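PDB 7DF2: C2 domain protein from Ramazzottius varieornatus, which binds calcium ions through a C2 domain and belongs to a protein found specifically in tardigrades. Local coordinates for residues 94-99 against 112-117; 39-44 against 124-129. All blocks are in the same frame, centred on the assembly; numbering follows the deposited sequence. Where two conformers were deposited one is given.

Contact 1: 94-99 against 112-117; sequences NYITLV and KTISRD
I96 and L98 face K112 and I114 across the gap between the two sheets of a C2-type beta sandwich. Strand 96-99 sits at the margin of one sheet, hydrogen-bonded to strand 70-77. Strand 112-117 is an outer strand of the other, paired with strand 41-51. The contact therefore closes one side of the sandwich near the surface. The two strand axes run nearly antiparallel, at 168°, and approach to 8.4 Å. No hydrogen bond joins them. That separation is filled by side chains.

The apolar part centres on one methyl group. I114 CG2 lies 3.9 Å from I96 CG2, and the two isoleucine side chains slide past each other in opposite directions. The same I114 CG2 meets L98 CD2, also at 3.9 Å, but here the side chains cross at about a right angle. I114 therefore serves both residues with a single branch. Its CG1 stands between the backbone N and the carbonyl carbon (chi1 60°), which turns CG2 anti to the carbonyl carbon. L98 also touches V47 of strand 41-51 across the gap and A74 of strand 70-77 beside it, linking the contact to both sheets.

The backbone of L98 adds a local feature. L98 and V99 both pair with I72, which makes a classic beta bulge in the edge of this sheet.

The lysine contributes carbon rather than charge. K112 CB packs 4.0 Å from L98 CD2, the two side chains passing in opposite directions. The chain bends at chi2 (-65°), and its end leads away from strand 96-99. Before that, two of its carbons stay close to the backbone of L98: K112 CG lies 4.0 Å and K112 CE 4.1 Å from L98 O.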
ATOM      1  N   ASN A  94      -4.620   7.857  -8.770  1.00 26.52           N
ATOM      2  CA  ASN A  94      -5.716   7.301  -7.987  1.00 28.57           C
ATOM      3  C   ASN A  94      -5.285   6.822  -6.607  1.00 25.60           C
ATOM      4  O   ASN A  94      -6.146   6.451  -5.800  1.00 25.59           O
ATOM      5  CB  ASN A  94      -6.376   6.148  -8.747  1.00 29.95           C
ATOM      6  CG  ASN A  94      -6.945   6.595 -10.084  1.00 48.33           C
ATOM      7  OD1 ASN A  94      -6.958   5.838 -11.056  1.00 45.49           O
ATOM      8  ND2 ASN A  94      -7.394   7.842 -10.145  1.00 38.26           N
ATOM      9  N   TYR A  95      -3.986   6.809  -6.319  1.00 27.36           N
ATOM     10  CA  TYR A  95      -3.540   6.456  -4.980  1.00 22.41           C
ATOM     11  C   TYR A  95      -3.933   7.548  -3.986  1.00 21.79           C
ATOM     12  O   TYR A  95      -4.220   8.692  -4.354  1.00 23.60           O
ATOM     13  CB  TYR A  95      -2.019   6.273  -4.932  1.00 20.30           C
ATOM     14  CG  TYR A  95      -1.443   5.032  -5.575  1.00 21.96           C
ATOM     15  CD1 TYR A  95      -1.778   4.652  -6.876  1.00 20.17           C
ATOM     16  CD2 TYR A  95      -0.508   4.260  -4.885  1.00 21.34           C
ATOM     17  CE1 TYR A  95      -1.202   3.516  -7.468  1.00 22.26           C
ATOM     18  CE2 TYR A  95       0.068   3.137  -5.465  1.00 19.61           C
ATOM     19  CZ  TYR A  95      -0.278   2.773  -6.752  1.00 19.46           C
ATOM     20  OH  TYR A  95       0.300   1.648  -7.290  1.00 21.37           O
ATOM     21  N   ILE A  96      -3.909   7.196  -2.706  1.00 21.66           N
ATOM     22  CA  ILE A  96      -4.162   8.140  -1.619  1.00 20.08           C
ATOM     23  C   ILE A  96      -2.827   8.647  -1.086  1.00 20.27           C
ATOM     24  O   ILE A  96      -1.960   7.842  -0.720  1.00 21.21           O
ATOM     25  CB  ILE A  96      -4.970   7.473  -0.492  1.00 20.50           C
ATOM     26  CG1 ILE A  96      -6.219   6.779  -1.049  1.00 31.13           C
ATOM     27  CG2 ILE A  96      -5.276   8.484   0.626  1.00 21.49           C
ATOM     28  CD1 ILE A  96      -7.128   7.690  -1.810  1.00 36.01           C
ATOM     29  N   THR A  97      -2.662   9.970  -0.999  1.00 19.39           N
ATOM     30  CA  THR A  97      -1.432  10.538  -0.447  1.00 18.26           C
ATOM     31  C   THR A  97      -1.454  10.436   1.078  1.00 20.00           C
ATOM     32  O   THR A  97      -2.377  10.940   1.728  1.00 21.52           O
ATOM     33  CB  THR A  97      -1.245  11.992  -0.881  1.00 21.83           C
ATOM     34  OG1 THR A  97      -1.221  12.070  -2.307  1.00 20.35           O
ATOM     35  CG2 THR A  97       0.075  12.550  -0.369  1.00 19.17           C
ATOM     36  N   LEU A  98      -0.440   9.782   1.645  1.00 18.23           N
ATOM     37  CA  LEU A  98      -0.300   9.635   3.086  1.00 19.63           C
ATOM     38  C   LEU A  98       0.707  10.597   3.695  1.00 20.53           C
ATOM     39  O   LEU A  98       0.494  11.079   4.815  1.00 21.23           O
ATOM     40  CB  LEU A  98       0.121   8.207   3.437  1.00 19.46           C
ATOM     41  CG  LEU A  98      -0.719   7.088   2.835  1.00 21.88           C
ATOM     42  CD1 LEU A  98      -0.200   5.737   3.305  1.00 24.85           C
ATOM     43  CD2 LEU A  98      -2.180   7.250   3.196  1.00 23.44           C
ATOM     44  N   VAL A  99       1.813  10.860   2.998  1.00 18.57           N
ATOM     45  CA  VAL A  99       2.889  11.717   3.472  1.00 18.14           C
ATOM     46  C   VAL A  99       3.300  12.627   2.326  1.00 18.84           C
ATOM     47  O   VAL A  99       3.437  12.176   1.183  1.00 19.78           O
ATOM     48  CB  VAL A  99       4.096  10.890   3.965  1.00 18.28           C
ATOM     49  CG1 VAL A  99       5.225  11.804   4.417  1.00 22.98           C
ATOM     50  CG2 VAL A  99       3.655   9.921   5.072  1.00 21.62           C
ATOM     51  N   LYS A 112      -0.657   5.818   8.948  1.00 18.50           N
ATOM     52  CA  LYS A 112      -1.908   6.224   8.310  1.00 17.11           C
ATOM     53  C   LYS A 112      -2.605   4.994   7.743  1.00 22.61           C
ATOM     54  O   LYS A 112      -1.979   3.966   7.464  1.00 19.94           O
ATOM     55  CB  LYS A 112      -1.675   7.254   7.188  1.00 18.79           C
ATOM     56  CG  LYS A 112      -0.805   8.453   7.557  1.00 20.70           C
ATOM     57  CD  LYS A 112      -1.447   9.339   8.631  1.00 18.48           C
ATOM     58  CE  LYS A 112      -0.774  10.729   8.724  1.00 18.92           C
ATOM     59  NZ  LYS A 112      -1.244  11.456   9.947  1.00 21.97           N
ATOM     60  N   THR A 113      -3.922   5.105   7.554  1.00 18.96           N
ATOM     61  CA  THR A 113      -4.717   3.937   7.193  1.00 19.57           C
ATOM     62  C   THR A 113      -5.717   4.303   6.107  1.00 20.88           C
ATOM     63  O   THR A 113      -6.319   5.382   6.159  1.00 22.23           O
ATOM     64  CB  THR A 113      -5.450   3.391   8.430  1.00 23.41           C
ATOM     65  OG1 THR A 113      -4.482   3.032   9.417  1.00 24.61           O
ATOM     66  CG2 THR A 113      -6.284   2.161   8.087  1.00 22.33           C
ATOM     67  N   ILE A 114      -5.876   3.413   5.117  1.00 16.79           N
ATOM     68  CA  ILE A 114      -6.892   3.562   4.081  1.00 16.97           C
ATOM     69  C   ILE A 114      -7.716   2.282   4.039  1.00 17.78           C
ATOM     70  O   ILE A 114      -7.325   1.243   4.578  1.00 20.20           O
ATOM     71  CB  ILE A 114      -6.290   3.879   2.692  1.00 21.50           C
ATOM     72  CG1 ILE A 114      -5.349   2.772   2.233  1.00 18.75           C
ATOM     73  CG2 ILE A 114      -5.532   5.225   2.718  1.00 20.22           C
ATOM     74  CD1 ILE A 114      -4.878   2.967   0.780  1.00 22.83           C
ATOM     75  N   SER A 115      -8.904   2.369   3.434  1.00 19.43           N
ATOM     76  CA  SER A 115      -9.706   1.159   3.314  1.00 19.46           C
ATOM     77  C   SER A 115     -10.446   1.122   1.982  1.00 21.91           C
ATOM     78  O   SER A 115     -10.635   2.139   1.306  1.00 21.94           O
ATOM     79  CB  SER A 115     -10.703   0.995   4.473  1.00 21.02           C
ATOM     80  OG  SER A 115     -11.688   2.005   4.435  1.00 22.85           O
ATOM     81  N   ARG A 116     -10.851  -0.093   1.614  1.00 19.90           N
ATOM     82  CA  ARG A 116     -11.558  -0.343   0.371  1.00 21.84           C
ATOM     83  C   ARG A 116     -12.398  -1.593   0.542  1.00 20.71           C
ATOM     84  O   ARG A 116     -12.016  -2.516   1.267  1.00 22.26           O
ATOM     85  CB  ARG A 116     -10.585  -0.515  -0.802  1.00 21.28           C
ATOM     86  CG  ARG A 116     -11.288  -0.648  -2.155  1.00 23.68           C
ATOM     87  CD  ARG A 116     -10.292  -0.836  -3.298  1.00 22.84           C
ATOM     88  NE  ARG A 116     -10.992  -0.913  -4.577  1.00 26.87           N
ATOM     89  CZ  ARG A 116     -10.394  -1.106  -5.751  1.00 31.93           C
ATOM     90  NH1 ARG A 116      -9.072  -1.234  -5.817  1.00 24.58           N
ATOM     91  NH2 ARG A 116     -11.118  -1.173  -6.862  1.00 30.25           N
ATOM     92  N   ASP A 117     -13.540  -1.626  -0.145  1.00 21.63           N
ATOM     93  CA  ASP A 117     -14.481  -2.729  -0.018  1.00 21.89           C
ATOM     94  C   ASP A 117     -14.505  -3.587  -1.272  1.00 21.00           C
ATOM     95  O   ASP A 117     -14.255  -3.110  -2.385  1.00 24.58           O
ATOM     96  CB  ASP A 117     -15.904  -2.228   0.238  1.00 21.87           C
ATOM     97  CG  ASP A 117     -16.012  -1.355   1.461  1.00 28.17           C
ATOM     98  OD1 ASP A 117     -15.091  -1.380   2.296  1.00 24.31           O
ATOM     99  OD2 ASP A 117     -17.031  -0.654   1.588  1.00 24.67           O
TER

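Contact 2: 39-44 against 124-129; sequences GFFRIE and RKIAMR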
ATOM      1  N   GLY A  39     -18.055 -12.509  -1.245  1.00 43.21           N
ATOM      2  CA  GLY A  39     -18.949 -11.910  -0.290  1.00 35.55           C
ATOM      3  C   GLY A  39     -18.755 -10.415  -0.310  1.00 27.79           C
ATOM      4  O   GLY A  39     -18.287  -9.844  -1.302  1.00 28.97           O
ATOM      5  N   PHE A  40     -19.119  -9.773   0.789  1.00 30.59           N
ATOM      6  CA  PHE A  40     -19.010  -8.331   0.943  1.00 27.26           C
ATOM      7  C   PHE A  40     -18.101  -8.089   2.135  1.00 26.89           C
ATOM      8  O   PHE A  40     -18.405  -8.523   3.249  1.00 24.35           O
ATOM      9  CB  PHE A  40     -20.398  -7.712   1.134  1.00 31.09           C
ATOM     10  CG  PHE A  40     -21.387  -8.152   0.090  1.00 27.32           C
ATOM     11  CD1 PHE A  40     -22.082  -9.350   0.235  1.00 29.42           C
ATOM     12  CD2 PHE A  40     -21.587  -7.392  -1.051  1.00 24.38           C
ATOM     13  CE1 PHE A  40     -22.970  -9.773  -0.737  1.00 31.93           C
ATOM     14  CE2 PHE A  40     -22.482  -7.800  -2.027  1.00 32.01           C
ATOM     15  CZ  PHE A  40     -23.174  -8.994  -1.867  1.00 33.64           C
ATOM     16  N   PHE A  41     -16.947  -7.477   1.895  1.00 24.72           N
ATOM     17  CA  PHE A  41     -16.014  -7.308   2.994  1.00 23.04           C
ATOM     18  C   PHE A  41     -15.189  -6.047   2.771  1.00 22.72           C
ATOM     19  O   PHE A  41     -15.155  -5.478   1.677  1.00 22.52           O
ATOM     20  CB  PHE A  41     -15.113  -8.545   3.182  1.00 24.92           C
ATOM     21  CG  PHE A  41     -14.433  -9.024   1.920  1.00 29.61           C
ATOM     22  CD1 PHE A  41     -15.102  -9.841   1.017  1.00 31.96           C
ATOM     23  CD2 PHE A  41     -13.116  -8.675   1.653  1.00 29.06           C
ATOM     24  CE1 PHE A  41     -14.477 -10.301  -0.139  1.00 30.11           C
ATOM     25  CE2 PHE A  41     -12.482  -9.128   0.501  1.00 29.32           C
ATOM     26  CZ  PHE A  41     -13.161  -9.940  -0.398  1.00 32.45           C
ATOM     27  N   ARG A  42     -14.560  -5.599   3.848  1.00 24.51           N
ATOM     28  CA  ARG A  42     -13.793  -4.365   3.877  1.00 24.62           C
ATOM     29  C   ARG A  42     -12.358  -4.726   4.205  1.00 22.07           C
ATOM     30  O   ARG A  42     -12.114  -5.620   5.018  1.00 22.01           O
ATOM     31  CB  ARG A  42     -14.360  -3.403   4.929  1.00 25.19           C
ATOM     32  CG  ARG A  42     -13.590  -2.088   5.096  1.00 19.40           C
ATOM     33  CD  ARG A  42     -14.521  -1.063   5.760  1.00 23.89           C
ATOM     34  NE  ARG A  42     -15.634  -0.731   4.874  1.00 24.67           N
ATOM     35  CZ  ARG A  42     -16.788  -0.218   5.278  1.00 29.02           C
ATOM     36  NH1 ARG A  42     -17.739   0.055   4.391  1.00 24.73           N
ATOM     37  NH2 ARG A  42     -16.988   0.026   6.568  1.00 27.56           N
ATOM     38  N   ILE A  43     -11.413  -4.070   3.535  1.00 21.70           N
ATOM     39  CA  ILE A  43      -9.988  -4.250   3.779  1.00 21.30           C
ATOM     40  C   ILE A  43      -9.429  -2.935   4.289  1.00 18.40           C
ATOM     41  O   ILE A  43      -9.630  -1.894   3.659  1.00 20.89           O
ATOM     42  CB  ILE A  43      -9.236  -4.678   2.504  1.00 21.05           C
ATOM     43  CG1 ILE A  43      -9.844  -5.956   1.927  1.00 24.58           C
ATOM     44  CG2 ILE A  43      -7.734  -4.861   2.786  1.00 24.07           C
ATOM     45  CD1 ILE A  43     -10.715  -5.697   0.740  1.00 24.76           C
ATOM     46  N   GLU A  44      -8.720  -2.986   5.414  1.00 20.59           N
ATOM     47  CA  GLU A  44      -8.001  -1.834   5.947  1.00 19.95           C
ATOM     48  C   GLU A  44      -6.514  -2.069   5.770  1.00 21.05           C
ATOM     49  O   GLU A  44      -6.016  -3.168   6.046  1.00 20.82           O
ATOM     50  CB  GLU A  44      -8.333  -1.599   7.424  1.00 23.81           C
ATOM     51  CG  GLU A  44      -9.818  -1.364   7.666  1.00 23.76           C
ATOM     52  CD  GLU A  44     -10.126  -1.071   9.124  1.00 28.95           C
ATOM     53  OE1 GLU A  44      -9.190  -1.092   9.961  1.00 27.32           O
ATOM     54  OE2 GLU A  44     -11.305  -0.834   9.436  1.00 32.72           O
ATOM     55  N   ARG A 124      -8.824 -13.684  -5.173  0.79 31.09           N
ATOM     56  CA  ARG A 124      -7.832 -14.583  -4.601  0.79 34.07           C
ATOM     57  C   ARG A 124      -6.630 -13.860  -4.025  0.79 29.56           C
ATOM     58  O   ARG A 124      -5.988 -14.391  -3.119  0.79 34.25           O
ATOM     59  CB  ARG A 124      -7.341 -15.583  -5.657  0.79 35.10           C
ATOM     60  CG  ARG A 124      -8.440 -16.481  -6.195  0.79 37.70           C
ATOM     61  CD  ARG A 124      -7.906 -17.476  -7.205  0.79 41.18           C
ATOM     62  NE  ARG A 124      -8.988 -18.121  -7.946  0.79 45.43           N
ATOM     63  CZ  ARG A 124      -9.624 -19.214  -7.536  0.79 43.50           C
ATOM     64  NH1 ARG A 124     -10.597 -19.729  -8.273  0.79 45.05           N
ATOM     65  NH2 ARG A 124      -9.288 -19.790  -6.386  0.79 40.47           N
ATOM     66  N   LYS A 125      -6.318 -12.666  -4.524  1.00 33.84           N
ATOM     67  CA  LYS A 125      -5.161 -11.900  -4.078  1.00 29.44           C
ATOM     68  C   LYS A 125      -5.513 -10.423  -4.100  1.00 28.54           C
ATOM     69  O   LYS A 125      -6.065  -9.931  -5.089  1.00 29.98           O
ATOM     70  CB  LYS A 125      -3.951 -12.141  -4.992  1.00 32.61           C
ATOM     71  CG  LYS A 125      -3.065 -13.290  -4.577  1.00 48.06           C
ATOM     72  CD  LYS A 125      -1.645 -13.083  -5.062  1.00 38.02           C
ATOM     73  CE  LYS A 125      -1.583 -13.072  -6.568  1.00 41.53           C
ATOM     74  NZ  LYS A 125      -0.188 -13.258  -7.026  1.00 43.16           N
ATOM     75  N   ILE A 126      -5.172  -9.709  -3.031  1.00 28.90           N
ATOM     76  CA  ILE A 126      -5.321  -8.261  -2.980  1.00 23.11           C
ATOM     77  C   ILE A 126      -3.941  -7.663  -2.756  1.00 22.74           C
ATOM     78  O   ILE A 126      -3.240  -8.043  -1.811  1.00 26.17           O
ATOM     79  CB  ILE A 126      -6.291  -7.830  -1.867  1.00 19.82           C
ATOM     80  CG1 ILE A 126      -7.702  -8.339  -2.171  1.00 26.51           C
ATOM     81  CG2 ILE A 126      -6.295  -6.317  -1.693  1.00 19.97           C
ATOM     82  CD1 ILE A 126      -8.680  -8.124  -1.038  1.00 27.61           C
ATOM     83  N   ALA A 127      -3.554  -6.734  -3.616  1.00 21.10           N
ATOM     84  CA  ALA A 127      -2.219  -6.149  -3.571  1.00 24.21           C
ATOM     85  C   ALA A 127      -2.265  -4.831  -2.811  1.00 22.49           C
ATOM     86  O   ALA A 127      -2.909  -3.877  -3.256  1.00 22.55           O
ATOM     87  CB  ALA A 127      -1.677  -5.933  -4.978  1.00 24.16           C
ATOM     88  N   MET A 128      -1.589  -4.783  -1.670  1.00 19.62           N
ATOM     89  CA  MET A 128      -1.315  -3.508  -1.018  1.00 19.82           C
ATOM     90  C   MET A 128      -0.177  -2.843  -1.785  1.00 20.05           C
ATOM     91  O   MET A 128       0.897  -3.438  -1.929  1.00 22.46           O
ATOM     92  CB  MET A 128      -0.942  -3.730   0.445  1.00 17.50           C
ATOM     93  CG  MET A 128      -2.098  -4.272   1.272  1.00 21.05           C
ATOM     94  SD  MET A 128      -1.655  -4.441   3.010  1.00 27.05           S
ATOM     95  CE  MET A 128      -0.677  -5.935   3.020  1.00 25.87           C
ATOM     96  N   ARG A 129      -0.426  -1.649  -2.324  1.00 17.64           N
ATOM     97  CA  ARG A 129       0.538  -0.951  -3.172  1.00 15.65           C
ATOM     98  C   ARG A 129       0.956   0.341  -2.487  1.00 19.60           C
ATOM     99  O   ARG A 129       0.105   1.094  -2.007  1.00 18.75           O
ATOM    100  CB  ARG A 129      -0.046  -0.640  -4.558  1.00 17.25           C
ATOM    101  CG  ARG A 129      -0.318  -1.867  -5.415  1.00 20.97           C
ATOM    102  CD  ARG A 129      -0.664  -1.441  -6.838  1.00 21.81           C
ATOM    103  NE  ARG A 129      -0.949  -2.596  -7.681  1.00 26.73           N
ATOM    104  CZ  ARG A 129      -0.036  -3.243  -8.398  1.00 30.61           C
ATOM    105  NH1 ARG A 129       1.237  -2.854  -8.384  1.00 25.50           N
ATOM    106  NH2 ARG A 129      -0.399  -4.284  -9.135  1.00 26.69           N
TER
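I43 and I126 have the nearest CA atoms across the two segments, and these lie 9.1 Å apart. No hydrogen bond crosses between the backbones. The chain bends at G39 and F40. Strand 37-38 before the bend pairs with strand 121-136 of one sheet, and strand 41-51 after it belongs to the other. Strand 126-129 thus lies in the sheet opposing strand 41-44, and side chains of both strands bridge the gap.

The main contact is tip to tip. I43 CD1 meets I126 CD1 at 3.6 Å, as the two side chains reach toward each other. I126 is extended (chi2 172°), which carries its end methyl across the gap. The chi2 of I43, 103°, is away from the staggered positions and leaves its CD1 against that methyl. Its CG1 also lies near, 3.9 Å from I126 CD1.

F41 flanks this pair. Its CE2 is 4.2 Å from I126 CD1, and the methyl comes to the edge of the ring, near its plane. It does not lie over the ring face.

All three residues are buried. W188 of strand 181-190 touches both isoleucines, while V118 of strand 107-119 touches F41 and I43. The arrangement is the hydrophobic interior of a C2 beta sandwich, where apolar residues from two facing sheets meet between them.

The centres of contacts 1 and 2 lie about 13 Å apart, and both bridge the same two sheets of the sandwich. Along the chain the order is 39-44, 94-99, 112-117, 124-129, so contact 1 falls wholly between the two segments of contact 2. Strands 41-51 and 107-119 are neighbours in one sheet. There R42 NE and D117 OD1 form a salt bridge at 2.7 Å, and I43 N and R116 O a probable hydrogen bond. In the other sheet, strand 70-77 pairs with both 96-100 and 121-136. Contact 1 joins the sheets at their margins, while contact 2 lies in the buried core between them.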